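Local coordinates for periplasmic binding protein (Sulfurospirillum deleyianum, PDB 4PAG), which probably serves as the solute-binding component of an ABC transporter, capturing a small ligand in the periplasm for import, at residues 2-7 with 16-21. Numbering follows the deposited sequence.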
loop_
_atom_site.group_PDB
_atom_site.type_symbol
_atom_site.label_atom_id
_atom_site.label_comp_id
_atom_site.label_asym_id
_atom_site.label_seq_id
_atom_site.Cartn_x
_atom_site.Cartn_y
_atom_site.Cartn_z
ATOM N N GLU A 2 26.258 10.418 -15.984
ATOM C CA GLU A 2 25.195 11.231 -16.663
ATOM C C GLU A 2 23.898 10.431 -16.779
ATOM O O GLU A 2 22.859 10.826 -16.246
ATOM C CB GLU A 2 25.667 11.687 -18.048
ATOM N N SER A 3 23.975 9.301 -17.474
ATOM C CA SER A 3 22.888 8.327 -17.509
ATOM C C SER A 3 22.710 7.684 -16.127
ATOM O O SER A 3 21.628 7.195 -15.788
ATOM C CB SER A 3 23.196 7.249 -18.547
ATOM O OG SER A 3 22.105 6.364 -18.699
ATOM N N ARG A 4 23.788 7.688 -15.344
ATOM C CA ARG A 4 23.793 7.148 -13.994
ATOM C C ARG A 4 23.800 8.221 -12.907
ATOM O O ARG A 4 24.130 7.932 -11.754
ATOM C CB ARG A 4 24.992 6.211 -13.827
ATOM C CG ARG A 4 25.021 5.064 -14.829
ATOM C CD ARG A 4 23.719 4.262 -14.834
ATOM N NE ARG A 4 23.490 3.580 -13.562
ATOM C CZ ARG A 4 22.304 3.188 -13.086
ATOM N NH1 ARG A 4 22.257 2.562 -11.914
ATOM N NH2 ARG A 4 21.166 3.417 -13.750
ATOM N N THR A 5 23.403 9.443 -13.268
ATOM C CA THR A 5 23.354 10.557 -12.327
ATOM C C THR A 5 21.936 10.747 -11.825
ATOM O O THR A 5 21.002 10.862 -12.616
ATOM C CB THR A 5 23.832 11.870 -12.966
ATOM O OG1 THR A 5 25.178 11.710 -13.413
ATOM C CG2 THR A 5 23.780 13.018 -11.959
ATOM N N PHE A 6 21.788 10.783 -10.507
ATOM C CA PHE A 6 20.482 10.955 -9.867
ATOM C C PHE A 6 20.596 11.966 -8.741
ATOM O O PHE A 6 21.658 12.106 -8.138
ATOM C CB PHE A 6 19.986 9.616 -9.302
ATOM C CG PHE A 6 19.760 8.570 -10.350
ATOM C CD1 PHE A 6 20.792 7.724 -10.742
ATOM C CD2 PHE A 6 18.524 8.448 -10.969
ATOM C CE1 PHE A 6 20.587 6.765 -11.721
ATOM C CE2 PHE A 6 18.315 7.493 -11.953
ATOM C CZ PHE A 6 19.348 6.653 -12.331
ATOM N N LEU A 7 19.506 12.670 -8.452
ATOM C CA LEU A 7 19.474 13.572 -7.303
ATOM C C LEU A 7 19.146 12.753 -6.061
ATOM O O LEU A 7 18.147 12.060 -6.035
ATOM C CB LEU A 7 18.441 14.681 -7.499
ATOM C CG LEU A 7 18.683 15.626 -8.682
ATOM C CD1 LEU A 7 17.556 16.646 -8.784
ATOM C CD2 LEU A 7 20.030 16.325 -8.573
ATOM N N LEU A 16 25.573 6.731 -9.564
ATOM C CA LEU A 16 25.485 5.333 -9.172
ATOM C C LEU A 16 26.316 4.452 -10.098
ATOM O O LEU A 16 26.619 4.845 -11.226
ATOM C CB LEU A 16 24.032 4.852 -9.215
ATOM C CG LEU A 16 23.045 5.578 -8.308
ATOM C CD1 LEU A 16 21.664 4.948 -8.442
ATOM C CD2 LEU A 16 23.513 5.539 -6.863
ATOM N N PRO A 17 26.672 3.243 -9.627
ATOM C CA PRO A 17 27.264 2.231 -10.498
ATOM C C PRO A 17 26.369 1.882 -11.684
ATOM O O PRO A 17 25.133 2.015 -11.608
ATOM C CB PRO A 17 27.402 1.012 -9.583
ATOM C CG PRO A 17 27.446 1.567 -8.206
ATOM C CD PRO A 17 26.601 2.797 -8.225
ATOM N N GLU A 18 27.001 1.430 -12.763
ATOM C CA GLU A 18 26.294 1.017 -13.968
ATOM C C GLU A 18 25.262 -0.057 -13.636
ATOM O O GLU A 18 24.102 0.037 -14.054
ATOM C CB GLU A 18 27.291 0.496 -15.009
ATOM C CG GLU A 18 26.707 0.227 -16.388
ATOM C CD GLU A 18 26.118 1.467 -17.044
ATOM O OE1 GLU A 18 26.631 2.584 -16.816
ATOM O OE2 GLU A 18 25.138 1.321 -17.798
ATOM N N HIS A 19 25.683 -1.062 -12.867
ATOM C CA HIS A 19 24.799 -2.161 -12.486
ATOM C C HIS A 19 24.582 -2.228 -10.980
ATOM O O HIS A 19 25.523 -2.393 -10.210
ATOM C CB HIS A 19 25.359 -3.484 -12.997
ATOM C CG HIS A 19 25.433 -3.554 -14.490
ATOM N ND1 HIS A 19 26.626 -3.512 -15.180
ATOM C CD2 HIS A 19 24.458 -3.633 -15.426
ATOM C CE1 HIS A 19 26.383 -3.580 -16.477
ATOM N NE2 HIS A 19 25.076 -3.653 -16.653
ATOM N N ILE A 20 23.328 -2.094 -10.573
ATOM C CA ILE A 20 22.940 -2.236 -9.177
ATOM C C ILE A 20 22.680 -3.718 -8.933
ATOM O O ILE A 20 21.723 -4.275 -9.471
ATOM C CB ILE A 20 21.652 -1.438 -8.870
ATOM C CG1 ILE A 20 21.804 0.034 -9.277
ATOM C CG2 ILE A 20 21.276 -1.561 -7.398
ATOM C CD1 ILE A 20 22.881 0.796 -8.542
ATOM N N THR A 21 23.534 -4.358 -8.140
ATOM C CA THR A 21 23.363 -5.770 -7.804
ATOM C C THR A 21 22.906 -5.972 -6.355
ATOM O O THR A 21 22.516 -7.074 -5.984
ATOM C CB THR A 21 24.674 -6.539 -8.017
ATOM O OG1 THR A 21 25.657 -6.036 -7.112
ATOM C CG2 THR A 21 25.174 -6.376 -9.461
HETATM O O HOH W 1 23.336 3.493 -18.543
#
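R4 reaches across to the loop 16-21 and grips P17. Its CB lies 3.4 Å from L16 O. CG and CD pass across the E18 side chain at about a right angle, CG coming within 3.6 Å of E18 OE1. The bends at chi2 and chi3 (-54° and -65°) turn NE and NH1 toward P17 O. Both donate to it, at 3.0 Å and 2.9 Å. The NH1 bond lies nearly along the carbonyl axis, while NE comes from above the carbonyl plane. E18 O lies above one face of the guanidinium, toward the rim, and F6 CE1 above the opposite face, also toward its rim. I20 CD1 sits at its edge. The backbones also join, L16 N donating to R4 O at 2.9 Å. Beside this bond, L16 CD1 packs against F6 CD1 at 3.7 Å. Beyond the loop, R4 NH2 and NH1 donate to R136 O and V137 O at the end of helix 127-138. With an alanine here, P17 O, R136 O and V137 O would probably lose their arginine donors, and the loop would be held less firmly to the helix. The contact thus ties the small antiparallel pair 5-7 and 13-15 to that helix, with L16 and I20 also touching V92 of strand 92-96.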